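Local coordinates for extracellular solute-binding protein (Conexibacter woesei, PDB 4P98) that probably binds a small solute outside the membrane, perhaps a nucleoside as in PnrA-like relatives, and delivers it to an ABC transporter, at residues T62-V67 against I84-P89; Q70-G75 against V100-S105; P89-A94 against A108-R113. All blocks are in the same frame, centred on the assembly; numbering follows the deposited sequence. Where two conformers were deposited one is given.

Interaction 1. Residues T62-V67 against I84-P89; sequences TQAEPV and IDVSEP
A64 and E65 on helix 61-73 pack against V86 and P89 on helix 84-94. The two short helical segments cross at -54°, with their axes 8.8 Å apart at closest approach. The CA atoms of E65 and P89 are the nearest pair, 5.0 Å apart. The A64 contacts are apolar and make up the tight part. A64 points its CB at the other helix, where it meets P89 CG at 4.2 Å and V86 CG1 at 4.3 Å. P89 also sets its CB beside the E65 backbone, 4.1 Å from E65 N, in plain van der Waals packing. No hydrogen bond joins the segments.

The other side is looser. The E65 side chain touches P89 through its CB alone and then runs on, fully extended, with CG anti to the backbone N (chi1 174°). It passes beyond P89 along V93 and R92 of the same partner helix, and its OE2 forms a salt bridge with R69, one turn further along its own helix. T62 and Q63 are exposed and stay clear of the second helix.

Within 84-89, I84 O accepts two bonds from S87, one from its N at 3.0 Å and one from its OG at 2.6 Å. The hydroxyl approaches in the carbonyl plane, on a lone pair. P89 has no N-H to give, and the helix is kinked there.

I68 of helix 61-73 also touches V86 and P89, and P61 reaches P89. V86 rests on I24 of strand 22-25 as well. The two neighbouring helices thus lie side by side over one face of the parallel sheet.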
# COMPACT_ATOMS: atom_id res chain seq x y z
N THR A 62 11.34 20.94 -0.72
CA THR A 62 12.55 21.77 -0.68
C THR A 62 13.79 20.93 -0.42
O THR A 62 14.89 21.29 -0.83
CB THR A 62 12.46 22.88 0.40
OG1 THR A 62 12.45 22.28 1.70
CG2 THR A 62 11.22 23.72 0.22
N GLN A 63 13.61 19.80 0.27
CA GLN A 63 14.68 18.85 0.50
C GLN A 63 14.80 17.87 -0.67
O GLN A 63 15.90 17.57 -1.12
CB GLN A 63 14.43 18.09 1.80
CG GLN A 63 14.16 19.00 2.99
CD GLN A 63 15.38 19.81 3.39
OE1 GLN A 63 16.51 19.31 3.35
NE2 GLN A 63 15.16 21.06 3.79
N ALA A 64 13.66 17.39 -1.17
CA ALA A 64 13.66 16.40 -2.26
C ALA A 64 14.25 16.91 -3.58
O ALA A 64 14.95 16.18 -4.27
CB ALA A 64 12.26 15.86 -2.49
N GLU A 65 13.96 18.16 -3.96
CA GLU A 65 14.38 18.63 -5.27
C GLU A 65 15.91 18.61 -5.48
O GLU A 65 16.38 18.09 -6.48
CB GLU A 65 13.77 20.00 -5.58
CG GLU A 65 14.26 20.63 -6.87
CD GLU A 65 13.53 21.90 -7.24
OE1 GLU A 65 12.36 22.04 -6.83
OE2 GLU A 65 14.12 22.76 -7.93
N PRO A 66 16.69 19.14 -4.53
CA PRO A 66 18.15 19.04 -4.73
C PRO A 66 18.71 17.60 -4.74
O PRO A 66 19.68 17.34 -5.45
CB PRO A 66 18.75 19.85 -3.57
CG PRO A 66 17.62 20.42 -2.80
CD PRO A 66 16.31 19.98 -3.39
N VAL A 67 18.11 16.69 -3.98
CA VAL A 67 18.56 15.30 -3.95
C VAL A 67 18.28 14.65 -5.31
O VAL A 67 19.13 13.96 -5.87
CB VAL A 67 17.85 14.50 -2.83
CG1 VAL A 67 18.15 13.01 -2.93
CG2 VAL A 67 18.25 15.02 -1.46
N ILE A 84 3.14 10.83 -3.41
CA ILE A 84 2.62 12.04 -4.05
C ILE A 84 3.38 13.31 -3.61
O ILE A 84 3.55 14.24 -4.39
CB ILE A 84 1.08 12.15 -3.84
CG1 ILE A 84 0.46 13.22 -4.76
CG2 ILE A 84 0.73 12.36 -2.37
CD1 ILE A 84 -1.07 13.28 -4.73
N ASP A 85 3.87 13.33 -2.37
CA ASP A 85 4.60 14.51 -1.86
C ASP A 85 5.91 14.77 -2.61
O ASP A 85 6.41 15.89 -2.62
CB ASP A 85 4.88 14.37 -0.36
CG ASP A 85 3.61 14.46 0.49
OD1 ASP A 85 2.58 14.96 0.01
OD2 ASP A 85 3.67 14.02 1.66
N VAL A 86 6.46 13.74 -3.25
CA VAL A 86 7.70 13.84 -4.01
C VAL A 86 7.41 14.08 -5.50
O VAL A 86 8.33 14.33 -6.28
CB VAL A 86 8.55 12.56 -3.82
CG1 VAL A 86 9.97 12.75 -4.34
CG2 VAL A 86 8.60 12.19 -2.34
N SER A 87 6.15 14.03 -5.91
CA SER A 87 5.81 14.06 -7.35
C SER A 87 6.17 15.38 -8.00
O SER A 87 6.74 15.41 -9.09
CB SER A 87 4.34 13.71 -7.60
OG SER A 87 3.47 14.63 -6.99
N GLU A 88 5.85 16.49 -7.35
CA GLU A 88 6.12 17.78 -7.95
C GLU A 88 7.63 18.03 -8.17
O GLU A 88 8.03 18.44 -9.25
CB GLU A 88 5.42 18.91 -7.17
CG GLU A 88 5.25 20.19 -7.95
CD GLU A 88 4.66 19.97 -9.33
OE1 GLU A 88 3.58 19.34 -9.43
OE2 GLU A 88 5.30 20.41 -10.32
N PRO A 89 8.47 17.75 -7.16
CA PRO A 89 9.92 17.85 -7.38
C PRO A 89 10.41 16.98 -8.53
O PRO A 89 11.24 17.43 -9.33
CB PRO A 89 10.52 17.36 -6.06
CG PRO A 89 9.45 17.53 -5.05
CD PRO A 89 8.13 17.60 -5.73

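Interaction 2. Residues Q70-G75 against V100-S105; sequences QFAARG and VHFSAS
A72 O is held by G75 N at 3.1 Å, and V100 CG2 comes up to the same oxygen at 4.1 Å without a polar bond. The first of these closes helix 61-73. R74 N bonds to Q70 O at 3.0 Å, and G75 then turns to a positive phi of 83°. This is a Schellman motif. A side chain at G75 would press on the carbonyl O of R74, so the absence of one suits the turn.

The side-chain contacts across the segments are all apolar, and one methyl group does most of the work. A72 CB points toward strand 101-105 and sits by two side chains. It lies 4.2 Å from V100 CG1 and 4.1 Å from F102 CZ. The phenyl ring meets the methyl with its far end, and the approach is oblique to the ring. V100 has CG1 anti to the backbone N (chi1 -179°). One branch therefore reaches the alanine methyl while the other reaches its carbonyl.

F102 is buried. Its ring is also touched by V79 of strand 78-82, I90 and A94 of helix 84-94, and V118 of strand 118-123. F97 covers A72 from the loop. The backbone of F102 pairs with N117 and D119, while that of H101 pairs with D77 and V79.

Between the two segments the chain passes through strand 78-82 and helix 84-94. A helix end thus packs on the start of a strand one beta-alpha unit further on. This is hydrophobic-core packing of a parallel alpha/beta domain, as in type I periplasmic binding proteins.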
# COMPACT_ATOMS: atom_id res chain seq x y z
N GLN A 70 20.69 16.01 -7.86
CA GLN A 70 22.03 15.45 -7.67
C GLN A 70 22.16 14.06 -8.28
O GLN A 70 23.17 13.75 -8.90
CB GLN A 70 22.36 15.42 -6.17
CG GLN A 70 23.67 14.74 -5.83
CD GLN A 70 24.02 14.84 -4.35
OE1 GLN A 70 23.14 14.99 -3.49
NE2 GLN A 70 25.30 14.74 -4.05
N PHE A 71 21.14 13.22 -8.13
CA PHE A 71 21.17 11.90 -8.77
C PHE A 71 21.18 12.02 -10.29
O PHE A 71 21.92 11.31 -10.97
CB PHE A 71 20.00 11.02 -8.32
CG PHE A 71 20.21 10.39 -6.97
CD1 PHE A 71 21.29 9.55 -6.74
CD2 PHE A 71 19.31 10.61 -5.94
CE1 PHE A 71 21.47 8.94 -5.50
CE2 PHE A 71 19.49 10.02 -4.70
CZ PHE A 71 20.57 9.18 -4.48
N ALA A 72 20.34 12.90 -10.83
CA ALA A 72 20.31 13.11 -12.28
C ALA A 72 21.63 13.67 -12.80
O ALA A 72 22.11 13.25 -13.84
CB ALA A 72 19.17 14.04 -12.65
N ALA A 73 22.21 14.62 -12.06
CA ALA A 73 23.47 15.25 -12.47
C ALA A 73 24.63 14.26 -12.45
O ALA A 73 25.55 14.35 -13.26
CB ALA A 73 23.78 16.45 -11.57
N ARG A 74 24.57 13.30 -11.53
CA ARG A 74 25.59 12.25 -11.42
C ARG A 74 25.43 11.12 -12.44
O ARG A 74 26.19 10.16 -12.41
CB ARG A 74 25.59 11.66 -10.02
CG ARG A 74 26.09 12.61 -8.93
CD ARG A 74 25.85 12.01 -7.56
NE ARG A 74 26.42 10.67 -7.49
CZ ARG A 74 26.10 9.74 -6.60
NH1 ARG A 74 25.20 9.98 -5.64
NH2 ARG A 74 26.69 8.55 -6.67
N GLY A 75 24.44 11.22 -13.32
CA GLY A 75 24.27 10.23 -14.39
C GLY A 75 23.52 8.97 -13.99
O GLY A 75 23.72 7.92 -14.59
N VAL A 100 17.46 11.80 -18.86
CA VAL A 100 17.33 11.00 -17.64
C VAL A 100 15.86 10.61 -17.50
O VAL A 100 14.97 11.34 -17.94
CB VAL A 100 17.84 11.77 -16.41
CG1 VAL A 100 17.73 10.94 -15.14
CG2 VAL A 100 19.30 12.17 -16.64
N HIS A 101 15.61 9.45 -16.91
CA HIS A 101 14.27 8.89 -16.80
C HIS A 101 13.77 9.00 -15.37
O HIS A 101 14.52 8.76 -14.42
CB HIS A 101 14.30 7.44 -17.29
CG HIS A 101 14.98 7.27 -18.62
ND1 HIS A 101 16.27 6.81 -18.74
CD2 HIS A 101 14.57 7.58 -19.87
CE1 HIS A 101 16.61 6.81 -20.02
NE2 HIS A 101 15.60 7.27 -20.72
N PHE A 102 12.51 9.40 -15.21
CA PHE A 102 11.93 9.66 -13.90
C PHE A 102 10.59 8.97 -13.71
O PHE A 102 9.86 8.73 -14.68
CB PHE A 102 11.72 11.17 -13.71
CG PHE A 102 12.99 11.98 -13.79
CD1 PHE A 102 13.51 12.37 -15.01
CD2 PHE A 102 13.65 12.36 -12.63
CE1 PHE A 102 14.69 13.11 -15.08
CE2 PHE A 102 14.82 13.11 -12.69
CZ PHE A 102 15.34 13.48 -13.90
N SER A 103 10.26 8.67 -12.45
CA SER A 103 8.96 8.14 -12.08
C SER A 103 8.36 8.95 -10.95
O SER A 103 9.06 9.37 -10.03
CB SER A 103 9.08 6.68 -11.65
OG SER A 103 7.91 6.22 -11.01
N ALA A 104 7.05 9.17 -11.03
CA ALA A 104 6.33 9.90 -9.99
C ALA A 104 5.01 9.20 -9.72
O ALA A 104 4.48 8.51 -10.59
CB ALA A 104 6.09 11.34 -10.43
N SER A 105 4.49 9.37 -8.50
CA SER A 105 3.21 8.79 -8.13
C SER A 105 2.24 9.87 -7.76
O SER A 105 2.64 10.96 -7.36
CB SER A 105 3.38 7.79 -6.99
OG SER A 105 3.74 8.40 -5.75

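Interaction 3. Residues P89-A94 against A108-R113; sequences PILRVA and ATLAER
L91 and R113 have the nearest CA atoms here, 8.3 Å apart, with regular helix on one side and residues 108-112, helical in phi and psi but without the regular bonds, on the other. The gap is filled by side chains. L91 points toward the loop, and its two methyl groups have different partners. CD1 lies against the guanidinium of R113, 3.7 Å from both NH1 and NH2, and approaches that flat group obliquely. CD2 is 4.0 Å from R113 O. The two side chains cross at about a right angle.

The arginine reaches this position through a bend at chi3 (49°), which brings its end to the leucine methyl. R113 NH2 forms a salt bridge with E88, one turn before L91 on the helix. This pairing is consistent with the guanidinium being held beside the leucine methyl, at the exposed edge of the contact.

The buried edge is made by L110, whose CD1 meets L91 CD1 at 4.0 Å. L110 also touches F268 of strand 268-271, and L91 touches V118 of strand 118-123. R113 N bonds to L110 O at 3.0 Å and closes the last turn of the helical residues 108-112.

The loop packs beside helix 84-94. It connects two neighbouring parallel strands, 101-105 and 118-123, without a regular helix between them, in the alpha/beta sheet of a PnrA-like, type I binding-protein domain.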
# COMPACT_ATOMS: atom_id res chain seq x y z
N PRO A 89 8.47 17.75 -7.16
CA PRO A 89 9.92 17.85 -7.38
C PRO A 89 10.41 16.98 -8.53
O PRO A 89 11.24 17.43 -9.33
CB PRO A 89 10.52 17.36 -6.06
CG PRO A 89 9.45 17.53 -5.05
CD PRO A 89 8.13 17.60 -5.73
N ILE A 90 9.92 15.75 -8.62
CA ILE A 90 10.27 14.90 -9.75
C ILE A 90 9.92 15.59 -11.07
O ILE A 90 10.76 15.66 -11.96
CB ILE A 90 9.57 13.52 -9.72
CG1 ILE A 90 10.15 12.65 -8.60
CG2 ILE A 90 9.70 12.83 -11.07
CD1 ILE A 90 11.51 12.06 -8.92
N LEU A 91 8.71 16.11 -11.19
CA LEU A 91 8.28 16.70 -12.46
C LEU A 91 9.11 17.93 -12.83
O LEU A 91 9.39 18.15 -14.00
CB LEU A 91 6.80 17.06 -12.44
CG LEU A 91 5.84 15.89 -12.20
CD1 LEU A 91 4.44 16.42 -12.02
CD2 LEU A 91 5.89 14.93 -13.37
N ARG A 92 9.50 18.73 -11.84
CA ARG A 92 10.29 19.93 -12.09
C ARG A 92 11.71 19.61 -12.57
O ARG A 92 12.18 20.19 -13.56
CB ARG A 92 10.36 20.80 -10.83
CG ARG A 92 9.01 21.31 -10.33
CD ARG A 92 9.23 22.29 -9.19
NE ARG A 92 9.87 23.47 -9.73
CZ ARG A 92 9.23 24.49 -10.28
NH1 ARG A 92 7.90 24.51 -10.32
NH2 ARG A 92 9.92 25.51 -10.77
N VAL A 93 12.37 18.68 -11.89
CA VAL A 93 13.74 18.32 -12.23
C VAL A 93 13.79 17.58 -13.56
O VAL A 93 14.72 17.77 -14.33
CB VAL A 93 14.42 17.53 -11.09
CG1 VAL A 93 15.84 17.13 -11.46
CG2 VAL A 93 14.45 18.39 -9.83
N ALA A 94 12.77 16.77 -13.84
CA ALA A 94 12.69 16.07 -15.13
C ALA A 94 12.90 17.01 -16.33
O ALA A 94 13.57 16.63 -17.29
CB ALA A 94 11.36 15.32 -15.26
N ALA A 108 -5.12 10.42 -10.38
CA ALA A 108 -5.37 10.15 -11.80
C ALA A 108 -4.99 11.33 -12.68
O ALA A 108 -4.67 11.16 -13.84
CB ALA A 108 -6.82 9.76 -12.02
N THR A 109 -5.00 12.54 -12.12
CA THR A 109 -4.66 13.74 -12.89
C THR A 109 -3.16 13.85 -13.25
O THR A 109 -2.79 14.66 -14.08
CB THR A 109 -5.08 15.04 -12.16
OG1 THR A 109 -4.26 15.24 -11.00
CG2 THR A 109 -6.55 14.98 -11.74
N LEU A 110 -2.32 13.05 -12.62
CA LEU A 110 -0.89 13.03 -12.96
C LEU A 110 -0.62 12.61 -14.41
O LEU A 110 0.32 13.10 -15.04
CB LEU A 110 -0.13 12.13 -11.99
CG LEU A 110 1.35 11.86 -12.25
CD1 LEU A 110 2.15 13.15 -12.21
CD2 LEU A 110 1.88 10.88 -11.20
N ALA A 111 -1.46 11.73 -14.96
CA ALA A 111 -1.28 11.26 -16.33
C ALA A 111 -1.15 12.40 -17.35
O ALA A 111 -0.34 12.32 -18.26
CB ALA A 111 -2.40 10.31 -16.74
N GLU A 112 -1.97 13.45 -17.13
CA GLU A 112 -2.01 14.69 -17.92
C GLU A 112 -0.69 15.45 -17.94
O GLU A 112 -0.31 16.05 -18.95
CB GLU A 112 -3.05 15.65 -17.32
CG GLU A 112 -4.52 15.41 -17.63
CD GLU A 112 -5.42 15.93 -16.52
OE1 GLU A 112 -4.90 16.60 -15.60
OE2 GLU A 112 -6.64 15.67 -16.56
N ARG A 113 -0.01 15.44 -16.81
CA ARG A 113 1.06 16.39 -16.48
C ARG A 113 2.47 15.82 -16.65
O ARG A 113 3.44 16.43 -16.20
CB ARG A 113 0.83 16.89 -15.04
CG ARG A 113 -0.60 17.39 -14.81
CD ARG A 113 -0.87 17.72 -13.36
NE ARG A 113 0.20 18.57 -12.87
CZ ARG A 113 1.03 18.29 -11.87
NH1 ARG A 113 0.89 17.17 -11.15
NH2 ARG A 113 2.00 19.16 -11.57

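Overall arrangement
All three interactions lie in the same alpha/beta domain and cover one region of its six-stranded parallel sheet. Interactions 1 and 2 share helix 61-73, and interactions 1 and 3 share helix 84-94 with P89 in common. Their centres are about 11 Å apart in each case. Interactions 2 and 3 lie about 13 Å apart between centres and meet where F102 CE1 packs 3.6 Å from A94 CA. The E88 OE1 to R113 NH2 salt bridge, 2.7 Å, joins interaction 1 to interaction 3. None of the three contacts joins this domain to the other. In relatives the ligand sits in the cleft between the two domains, and the same is probably true here.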